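Local coordinates for protein acyl-CoA dehydrogenase (Thermus thermophilus, PDB 2Z1Q) that probably oxidises saturated acyl-CoA thioesters to their 2,3-dehydroacyl-CoA products, passing the electrons through bound FAD to an acceptor, at residues G410-R415 / L456-A461; Q451-L456 / R547-E552; Q466-G471 / L529-E534. All blocks are in the same frame, centred on the assembly; numbering follows the deposited sequence.

Contact 1 of 3, residues G410-R415 / L456-A461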
loop_
_atom_site.group_PDB
_atom_site.type_symbol
_atom_site.label_atom_id
_atom_site.label_comp_id
_atom_site.label_asym_id
_atom_site.label_seq_id
_atom_site.Cartn_x
_atom_site.Cartn_y
_atom_site.Cartn_z
ATOM N N GLY B 410 2.449 -7.593 -25.531
ATOM C CA GLY B 410 3.352 -7.936 -26.616
ATOM C C GLY B 410 2.755 -8.787 -27.720
ATOM O O GLY B 410 2.636 -8.338 -28.860
ATOM N N MET B 411 2.377 -10.018 -27.395
ATOM C CA MET B 411 1.801 -10.907 -28.396
ATOM C C MET B 411 0.550 -10.352 -29.069
ATOM O O MET B 411 0.350 -10.549 -30.272
ATOM C CB MET B 411 1.495 -12.276 -27.778
ATOM C CG MET B 411 1.412 -12.277 -26.259
ATOM S SD MET B 411 -0.046 -11.480 -25.583
ATOM C CE MET B 411 -0.921 -12.918 -24.952
ATOM N N LEU B 412 -0.289 -9.655 -28.304
ATOM C CA LEU B 412 -1.524 -9.084 -28.833
ATOM C C LEU B 412 -1.215 -7.943 -29.802
ATOM O O LEU B 412 -2.095 -7.446 -30.511
ATOM C CB LEU B 412 -2.391 -8.580 -27.678
ATOM C CG LEU B 412 -3.901 -8.773 -27.822
ATOM C CD1 LEU B 412 -4.202 -10.238 -28.111
ATOM C CD2 LEU B 412 -4.600 -8.329 -26.548
ATOM N N LEU B 413 0.051 -7.541 -29.828
ATOM C CA LEU B 413 0.516 -6.468 -30.694
ATOM C C LEU B 413 1.325 -7.001 -31.873
ATOM O O LEU B 413 1.593 -6.266 -32.826
ATOM C CB LEU B 413 1.371 -5.483 -29.899
ATOM C CG LEU B 413 0.667 -4.762 -28.750
ATOM C CD1 LEU B 413 1.704 -4.101 -27.861
ATOM C CD2 LEU B 413 -0.315 -3.740 -29.303
ATOM N N ARG B 414 1.717 -8.273 -31.809
ATOM C CA ARG B 414 2.492 -8.881 -32.888
ATOM C C ARG B 414 1.621 -9.066 -34.126
ATOM O O ARG B 414 2.085 -9.556 -35.158
ATOM C CB ARG B 414 3.058 -10.238 -32.454
ATOM C CG ARG B 414 4.199 -10.151 -31.445
ATOM C CD ARG B 414 4.772 -11.527 -31.129
ATOM N NE ARG B 414 3.739 -12.462 -30.694
ATOM C CZ ARG B 414 3.983 -13.636 -30.119
ATOM N NH1 ARG B 414 5.231 -14.029 -29.905
ATOM N NH2 ARG B 414 2.974 -14.419 -29.759
ATOM N N ARG B 415 0.354 -8.676 -34.014
ATOM C CA ARG B 415 -0.589 -8.778 -35.123
ATOM C C ARG B 415 -1.260 -7.423 -35.354
ATOM O O ARG B 415 -0.909 -6.430 -34.711
ATOM C CB ARG B 415 -1.641 -9.847 -34.829
ATOM N N LEU B 456 -12.536 -8.112 -25.151
ATOM C CA LEU B 456 -12.341 -6.707 -24.793
ATOM C C LEU B 456 -10.896 -6.295 -25.041
ATOM O O LEU B 456 -10.631 -5.265 -25.668
ATOM C CB LEU B 456 -12.701 -6.463 -23.317
ATOM C CG LEU B 456 -12.568 -5.018 -22.802
ATOM C CD1 LEU B 456 -13.551 -4.108 -23.532
ATOM C CD2 LEU B 456 -12.836 -4.980 -21.304
ATOM N N ALA B 457 -9.969 -7.113 -24.550
ATOM C CA ALA B 457 -8.539 -6.869 -24.716
ATOM C C ALA B 457 -8.216 -6.754 -26.194
ATOM O O ALA B 457 -7.576 -5.799 -26.630
ATOM C CB ALA B 457 -7.739 -8.009 -24.097
ATOM N N LEU B 458 -8.665 -7.737 -26.968
ATOM C CA LEU B 458 -8.419 -7.738 -28.408
ATOM C C LEU B 458 -8.964 -6.487 -29.079
ATOM O O LEU B 458 -8.329 -5.918 -29.964
ATOM C CB LEU B 458 -9.045 -8.979 -29.049
ATOM C CG LEU B 458 -8.288 -10.290 -28.820
ATOM C CD1 LEU B 458 -9.182 -11.498 -29.085
ATOM C CD2 LEU B 458 -7.070 -10.296 -29.725
ATOM N N MET B 459 -10.140 -6.049 -28.656
ATOM C CA MET B 459 -10.746 -4.873 -29.258
ATOM C C MET B 459 -9.889 -3.634 -29.032
ATOM O O MET B 459 -9.597 -2.888 -29.967
ATOM C CB MET B 459 -12.141 -4.637 -28.680
ATOM C CG MET B 459 -12.973 -3.673 -29.493
ATOM S SD MET B 459 -14.122 -2.753 -28.451
ATOM C CE MET B 459 -15.328 -4.007 -28.040
ATOM N N VAL B 460 -9.489 -3.415 -27.786
ATOM C CA VAL B 460 -8.680 -2.254 -27.467
ATOM C C VAL B 460 -7.304 -2.345 -28.105
ATOM O O VAL B 460 -6.811 -1.375 -28.682
ATOM C CB VAL B 460 -8.508 -2.106 -25.961
ATOM C CG1 VAL B 460 -7.610 -0.917 -25.661
ATOM C CG2 VAL B 460 -9.865 -1.943 -25.312
ATOM N N ALA B 461 -6.692 -3.519 -27.996
ATOM C CA ALA B 461 -5.368 -3.746 -28.554
ATOM C C ALA B 461 -5.375 -3.474 -30.060
ATOM O O ALA B 461 -4.451 -2.842 -30.595
ATOM C CB ALA B 461 -4.935 -5.176 -28.276
#
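Leu412 reaches across from the short helical turn 410-413 to the side of helix 445-468, and its two methyl branches divide the partners between them. The side-chain contacts are apolar, and no hydrogen bond joins the two segments; the methyls also approach two backbone carbonyls. Branch CD2 drops onto the alanines: it lies 3.6 Å from Ala461 CB and 4.0 Å from Ala457 CB. These two alanines are one helical turn apart, linked by the bond from Ala461 N to Ala457 O, and their short side chains let the leucine come close to the helix backbone. Accordingly, Leu412 CD2 also stands 3.9 Å from the carbonyl oxygen Ala457 O. The other branch, CD1, meets the end of Leu458, whose side chain crosses that of Leu412 at about a right angle. At 3.3 Å, Leu412 CD1 and Leu458 CD2 are pressed closer than methyl groups normally sit. Leu458 has CG anti to its carbonyl carbon (chi1 -76°), and from there CD2 extends over CD1 of Leu412. A looser touch comes from Leu413, whose CD2 lies 4.4 Å from Ala461 O.

The facing backbones are close, with 6.6 Å between Leu412 CA and Ala461 CA. Leu458 also rests on Leu15 of an N-terminal loop. Helix 476-502 packs against both the turn, where Leu413 meets Leu479, and helix 445-468, where Leu486 and Val482 cover Ala457 and Val460; helix 535-547 meets the latter at Met459, which points away from Leu412 onto Val541 and Ala544.

Contact 2 of 3, residues Q451-L456 / R547-E552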
loop_
_atom_site.group_PDB
_atom_site.type_symbol
_atom_site.label_atom_id
_atom_site.label_comp_id
_atom_site.label_asym_id
_atom_site.label_seq_id
_atom_site.Cartn_x
_atom_site.Cartn_y
_atom_site.Cartn_z
ATOM N N GLN B 451 -14.769 -14.996 -21.532
ATOM C CA GLN B 451 -14.459 -14.931 -22.947
ATOM C C GLN B 451 -14.572 -13.508 -23.461
ATOM O O GLN B 451 -13.772 -13.087 -24.294
ATOM C CB GLN B 451 -15.385 -15.850 -23.748
ATOM C CG GLN B 451 -15.222 -17.313 -23.387
ATOM C CD GLN B 451 -13.787 -17.798 -23.538
ATOM O OE1 GLN B 451 -13.152 -18.209 -22.565
ATOM N NE2 GLN B 451 -13.270 -17.754 -24.762
ATOM N N ASN B 452 -15.563 -12.768 -22.970
ATOM C CA ASN B 452 -15.747 -11.384 -23.409
ATOM C C ASN B 452 -14.551 -10.509 -23.000
ATOM O O ASN B 452 -14.142 -9.628 -23.755
ATOM C CB ASN B 452 -17.064 -10.814 -22.858
ATOM C CG ASN B 452 -18.303 -11.290 -23.647
ATOM O OD1 ASN B 452 -19.444 -11.022 -23.247
ATOM N ND2 ASN B 452 -18.081 -11.984 -24.766
ATOM N N LEU B 453 -13.986 -10.756 -21.820
ATOM C CA LEU B 453 -12.818 -10.003 -21.363
ATOM C C LEU B 453 -11.728 -10.181 -22.402
ATOM O O LEU B 453 -11.100 -9.208 -22.815
ATOM C CB LEU B 453 -12.327 -10.518 -19.999
ATOM C CG LEU B 453 -13.261 -10.241 -18.819
ATOM C CD1 LEU B 453 -12.729 -10.876 -17.551
ATOM C CD2 LEU B 453 -13.403 -8.740 -18.646
ATOM N N LYS B 454 -11.529 -11.422 -22.848
ATOM C CA LYS B 454 -10.520 -11.713 -23.865
ATOM C C LYS B 454 -10.816 -10.886 -25.101
ATOM O O LYS B 454 -9.914 -10.317 -25.709
ATOM C CB LYS B 454 -10.532 -13.189 -24.237
ATOM C CG LYS B 454 -10.456 -14.104 -23.041
ATOM C CD LYS B 454 -10.445 -15.554 -23.463
ATOM C CE LYS B 454 -10.409 -16.452 -22.248
ATOM N NZ LYS B 454 -10.367 -17.882 -22.657
ATOM N N LYS B 455 -12.089 -10.832 -25.473
ATOM C CA LYS B 455 -12.489 -10.046 -26.635
ATOM C C LYS B 455 -12.229 -8.564 -26.366
ATOM O O LYS B 455 -11.757 -7.844 -27.248
ATOM C CB LYS B 455 -13.980 -10.250 -26.947
ATOM C CG LYS B 455 -14.346 -11.653 -27.406
ATOM C CD LYS B 455 -15.821 -11.748 -27.780
ATOM C CE LYS B 455 -16.150 -13.117 -28.374
ATOM N NZ LYS B 455 -15.984 -14.222 -27.391
ATOM N N LEU B 456 -12.536 -8.112 -25.151
ATOM C CA LEU B 456 -12.341 -6.707 -24.793
ATOM C C LEU B 456 -10.896 -6.295 -25.041
ATOM O O LEU B 456 -10.631 -5.265 -25.668
ATOM C CB LEU B 456 -12.701 -6.463 -23.317
ATOM C CG LEU B 456 -12.568 -5.018 -22.802
ATOM C CD1 LEU B 456 -13.551 -4.108 -23.532
ATOM C CD2 LEU B 456 -12.836 -4.980 -21.304
ATOM N N ARG B 547 -20.900 -3.831 -23.367
ATOM C CA ARG B 547 -21.576 -5.112 -23.511
ATOM C C ARG B 547 -20.624 -6.258 -23.227
ATOM O O ARG B 547 -21.017 -7.276 -22.662
ATOM C CB ARG B 547 -22.177 -5.266 -24.915
ATOM C CG ARG B 547 -21.262 -4.844 -26.057
ATOM C CD ARG B 547 -21.896 -5.153 -27.417
ATOM N NE ARG B 547 -21.987 -6.593 -27.651
ATOM C CZ ARG B 547 -20.937 -7.376 -27.878
ATOM N NH1 ARG B 547 -19.718 -6.853 -27.917
ATOM N NH2 ARG B 547 -21.099 -8.682 -28.050
ATOM N N LEU B 548 -19.367 -6.083 -23.608
ATOM C CA LEU B 548 -18.375 -7.119 -23.382
ATOM C C LEU B 548 -18.037 -7.255 -21.905
ATOM O O LEU B 548 -17.336 -8.185 -21.509
ATOM C CB LEU B 548 -17.107 -6.837 -24.202
ATOM C CG LEU B 548 -17.157 -7.136 -25.706
ATOM C CD1 LEU B 548 -15.834 -6.759 -26.327
ATOM C CD2 LEU B 548 -17.442 -8.614 -25.956
ATOM N N THR B 549 -18.551 -6.335 -21.091
ATOM C CA THR B 549 -18.313 -6.366 -19.653
ATOM C C THR B 549 -19.637 -6.335 -18.886
ATOM O O THR B 549 -19.664 -6.196 -17.666
ATOM C CB THR B 549 -17.421 -5.178 -19.213
ATOM O OG1 THR B 549 -18.001 -3.940 -19.639
ATOM C CG2 THR B 549 -16.042 -5.310 -19.829
ATOM N N LYS B 550 -20.735 -6.482 -19.616
ATOM C CA LYS B 550 -22.061 -6.472 -19.012
ATOM C C LYS B 550 -22.227 -7.695 -18.114
ATOM O O LYS B 550 -21.869 -8.810 -18.495
ATOM C CB LYS B 550 -23.135 -6.477 -20.111
ATOM C CG LYS B 550 -24.205 -5.379 -19.972
ATOM C CD LYS B 550 -23.607 -3.957 -20.032
ATOM C CE LYS B 550 -24.679 -2.869 -19.857
ATOM N NZ LYS B 550 -24.125 -1.478 -19.928
ATOM N N ARG B 551 -22.759 -7.485 -16.916
ATOM C CA ARG B 551 -22.974 -8.587 -15.988
ATOM C C ARG B 551 -24.168 -8.306 -15.097
ATOM O O ARG B 551 -24.664 -7.182 -15.035
ATOM C CB ARG B 551 -21.741 -8.806 -15.111
ATOM C CG ARG B 551 -21.476 -7.679 -14.111
ATOM C CD ARG B 551 -20.163 -7.897 -13.375
ATOM N NE ARG B 551 -19.932 -6.939 -12.293
ATOM C CZ ARG B 551 -20.634 -6.902 -11.161
ATOM N NH1 ARG B 551 -21.621 -7.770 -10.958
ATOM N NH2 ARG B 551 -20.339 -6.015 -10.218
ATOM N N GLU B 552 -24.623 -9.346 -14.409
ATOM C CA GLU B 552 -25.747 -9.227 -13.496
ATOM C C GLU B 552 -25.219 -9.007 -12.082
ATOM O O GLU B 552 -24.361 -9.745 -11.604
ATOM C CB GLU B 552 -26.619 -10.486 -13.563
ATOM C CG GLU B 552 -27.460 -10.573 -14.833
ATOM C CD GLU B 552 -28.382 -9.370 -15.001
ATOM O OE1 GLU B 552 -28.316 -8.707 -16.057
ATOM O OE2 GLU B 552 -29.168 -9.081 -14.073
HETATM O O HOH W 1 -19.392 -9.854 -20.538
#
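Leu548 projects into the side of helix 445-468 and fits among Asn452, Lys455 and Leu456. Its CD2 branch lies 3.6 Å from Asn452 ND2, against the amide end, and also meets the aliphatic part of Lys455, whose side chain crosses it at about a right angle. The CD1 branch turns to the backbone of the next helical turn, 3.8 Å from Leu456 N. With CG anti to the carbonyl carbon (chi1 -76°), Leu548 sends both methyls toward the helix while its carbonyl stays beside Asn452, Leu548 O being 3.0 Å from Asn452 CB. Thr549 adds a second apolar touch, its CG2 standing 3.5 Å from Leu456 CD2.

The residues from Arg547 to Lys550 form a type I beta turn, closed by Lys550 N to Arg547 O, which presents Leu548 and Thr549 side by side. The turn at the end of helix 535-547 thus packs on helix 445-468 in the all-helical C-terminal part of the acyl-CoA dehydrogenase fold. Between the segments, a water lies 3.0 Å from Asn452 OD1 and, as a weak bond, 2.8 Å from Leu548 O; with other acceptors in reach, it probably shares its protons among them. Without the amide, as with an alanine here, the water is likely to lose one of its mates and a gap to open beside Leu548 CD2.

Farther out, Thr549 OG1 has Gln522 OE1 of helix 505-528 as its main partner, with the carbonyls of Ala545 and Arg546 also within bonding reach of its single proton, which probably helps hold the rotation that turns CG2 to Leu456. Leu456 in turn is backed by Ala521 of helix 505-528 and Ile485 of helix 476-502, and Leu548 by Met459.

Contact 3 of 3, residues Q466-G471 / L529-E534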
loop_
_atom_site.group_PDB
_atom_site.type_symbol
_atom_site.label_atom_id
_atom_site.label_comp_id
_atom_site.label_asym_id
_atom_site.label_seq_id
_atom_site.Cartn_x
_atom_site.Cartn_y
_atom_site.Cartn_z
ATOM N N GLN B 466 -4.299 -0.141 -35.043
ATOM C CA GLN B 466 -4.837 0.503 -36.239
ATOM C C GLN B 466 -4.938 2.010 -36.084
ATOM O O GLN B 466 -5.802 2.652 -36.688
ATOM C CB GLN B 466 -6.213 -0.081 -36.596
ATOM C CG GLN B 466 -7.304 0.194 -35.571
ATOM C CD GLN B 466 -8.602 -0.540 -35.873
ATOM O OE1 GLN B 466 -8.676 -1.769 -35.773
ATOM N NE2 GLN B 466 -9.635 0.213 -36.249
ATOM N N LYS B 467 -4.056 2.574 -35.270
ATOM C CA LYS B 467 -4.040 4.011 -35.054
ATOM C C LYS B 467 -2.623 4.527 -34.911
ATOM O O LYS B 467 -2.234 5.485 -35.567
ATOM C CB LYS B 467 -4.819 4.390 -33.806
ATOM C CG LYS B 467 -4.787 5.887 -33.538
ATOM C CD LYS B 467 -5.753 6.279 -32.438
ATOM C CE LYS B 467 -5.903 7.788 -32.346
ATOM N NZ LYS B 467 -4.617 8.457 -32.024
ATOM N N TYR B 468 -1.856 3.886 -34.039
ATOM C CA TYR B 468 -0.482 4.302 -33.811
ATOM C C TYR B 468 0.508 3.394 -34.527
ATOM O O TYR B 468 1.667 3.754 -34.707
ATOM C CB TYR B 468 -0.173 4.326 -32.311
ATOM C CG TYR B 468 -0.966 5.351 -31.527
ATOM C CD1 TYR B 468 -2.214 5.045 -30.977
ATOM C CD2 TYR B 468 -0.468 6.638 -31.350
ATOM C CE1 TYR B 468 -2.940 5.998 -30.268
ATOM C CE2 TYR B 468 -1.189 7.601 -30.644
ATOM C CZ TYR B 468 -2.420 7.279 -30.109
ATOM O OH TYR B 468 -3.126 8.250 -29.434
ATOM N N GLY B 469 0.048 2.216 -34.931
ATOM C CA GLY B 469 0.918 1.282 -35.620
ATOM C C GLY B 469 2.184 0.949 -34.854
ATOM O O GLY B 469 2.165 0.773 -33.641
ATOM N N GLN B 470 3.294 0.866 -35.577
ATOM C CA GLN B 470 4.595 0.545 -35.000
ATOM C C GLN B 470 4.974 1.429 -33.810
ATOM O O GLN B 470 5.828 1.062 -33.002
ATOM C CB GLN B 470 5.679 0.619 -36.088
ATOM C CG GLN B 470 5.615 1.855 -36.986
ATOM C CD GLN B 470 4.403 1.868 -37.914
ATOM O OE1 GLN B 470 4.153 0.906 -38.646
ATOM N NE2 GLN B 470 3.654 2.965 -37.894
ATOM N N GLY B 471 4.326 2.585 -33.700
ATOM C CA GLY B 471 4.611 3.490 -32.601
ATOM C C GLY B 471 3.694 3.283 -31.406
ATOM O O GLY B 471 3.681 4.095 -30.478
ATOM N N LEU B 529 -9.938 4.373 -24.074
ATOM C CA LEU B 529 -10.574 4.331 -25.384
ATOM C C LEU B 529 -10.685 5.705 -26.058
ATOM O O LEU B 529 -10.427 5.838 -27.256
ATOM C CB LEU B 529 -11.943 3.661 -25.261
ATOM C CG LEU B 529 -12.128 2.331 -26.006
ATOM C CD1 LEU B 529 -10.796 1.680 -26.371
ATOM C CD2 LEU B 529 -12.945 1.418 -25.127
ATOM N N PRO B 530 -11.066 6.741 -25.297
ATOM C CA PRO B 530 -11.187 8.090 -25.863
ATOM C C PRO B 530 -9.866 8.506 -26.518
ATOM O O PRO B 530 -9.821 9.461 -27.308
ATOM C CB PRO B 530 -11.518 8.947 -24.639
ATOM C CG PRO B 530 -12.266 7.994 -23.747
ATOM C CD PRO B 530 -11.468 6.721 -23.877
ATOM N N ARG B 531 -8.794 7.778 -26.198
ATOM C CA ARG B 531 -7.463 8.059 -26.737
ATOM C C ARG B 531 -7.277 7.442 -28.125
ATOM O O ARG B 531 -6.423 7.889 -28.910
ATOM C CB ARG B 531 -6.385 7.514 -25.791
ATOM C CG ARG B 531 -4.946 7.711 -26.257
ATOM C CD ARG B 531 -4.474 9.153 -26.110
ATOM N NE ARG B 531 -3.035 9.254 -26.340
ATOM C CZ ARG B 531 -2.284 10.314 -26.035
ATOM N NH1 ARG B 531 -2.833 11.394 -25.479
ATOM N NH2 ARG B 531 -0.976 10.290 -26.262
ATOM N N LEU B 532 -8.088 6.428 -28.423
ATOM C CA LEU B 532 -8.028 5.704 -29.689
ATOM C C LEU B 532 -9.154 6.062 -30.670
ATOM O O LEU B 532 -8.971 5.984 -31.881
ATOM C CB LEU B 532 -8.069 4.201 -29.413
ATOM C CG LEU B 532 -7.108 3.722 -28.322
ATOM C CD1 LEU B 532 -7.236 2.220 -28.118
ATOM C CD2 LEU B 532 -5.692 4.083 -28.720
ATOM N N VAL B 533 -10.314 6.437 -30.142
ATOM C CA VAL B 533 -11.456 6.778 -30.994
ATOM C C VAL B 533 -12.138 8.083 -30.600
ATOM O O VAL B 533 -12.063 8.511 -29.448
ATOM C CB VAL B 533 -12.525 5.651 -30.973
ATOM C CG1 VAL B 533 -12.032 4.446 -31.758
ATOM C CG2 VAL B 533 -12.834 5.248 -29.537
ATOM N N GLU B 534 -12.799 8.714 -31.568
ATOM C CA GLU B 534 -13.512 9.962 -31.314
ATOM C C GLU B 534 -14.785 10.066 -32.152
ATOM O O GLU B 534 -15.064 9.210 -33.005
ATOM C CB GLU B 534 -12.623 11.167 -31.613
ATOM C CG GLU B 534 -12.165 11.225 -33.045
ATOM C CD GLU B 534 -11.554 12.559 -33.399
ATOM O OE1 GLU B 534 -12.278 13.578 -33.342
ATOM O OE2 GLU B 534 -10.348 12.587 -33.730
#
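The Tyr468 ring is met at its edge: Leu532 CD2 lies in the ring plane, 3.7 Å from Tyr468 CE1, and the carbonyl oxygen of Arg531 is also near that plane. The guanidinium plane of Arg531 is only 18° from that of the ring, while the side chains cross at about a right angle and the phenol oxygen approaches the guanidinium obliquely. Tyr468 OH donates a weak hydrogen bond to Arg531 O at 3.4 Å.

Lys467 runs alongside the same backbone. Its CG is anti to the backbone N (chi1 179°), which carries the chain across to the loop, where Lys467 CD lies 3.3 Å from Leu532 O and Lys467 CE 3.5 Å from Arg531 O. A bend at chi4 (-61°) then turns NZ toward the phenol, with 3.0 Å between Lys467 NZ and Tyr468 OH.

Arg531 NE is held by a salt bridge to Glu475, while Val557 of the second subunit packs on the arginine side chain. Leu532 settles against Val460 and Leu463, earlier on helix 445-468. The contact thus has the C-terminal end of that helix, left at Gly469 with positive phi, packing on the loop between helices 505-528 and 535-547, in the all-helical C-terminal part of the acyl-CoA dehydrogenase fold, where that loop also meets the second subunit.

Helix 445-468 is common to all three contacts: contact 2 uses its earlier part, contact 1 its middle and contact 3 its end. Contacts 1 and 2 have centres about 15 Å apart, share Leu456 and touch through Met459 and Leu548. Contact 3 is centred about 12 Å from contact 1, which it meets through Val460 against Leu529 and Leu532, and about 21 Å from contact 2. Along the chain, contact 1 closes before contact 3 opens, while contact 2 spans contact 3 and alternates with contact 1. One helix thereby gathers the turn 410-413 and the loops before and after helix 535-547 into a single C-terminal helical region.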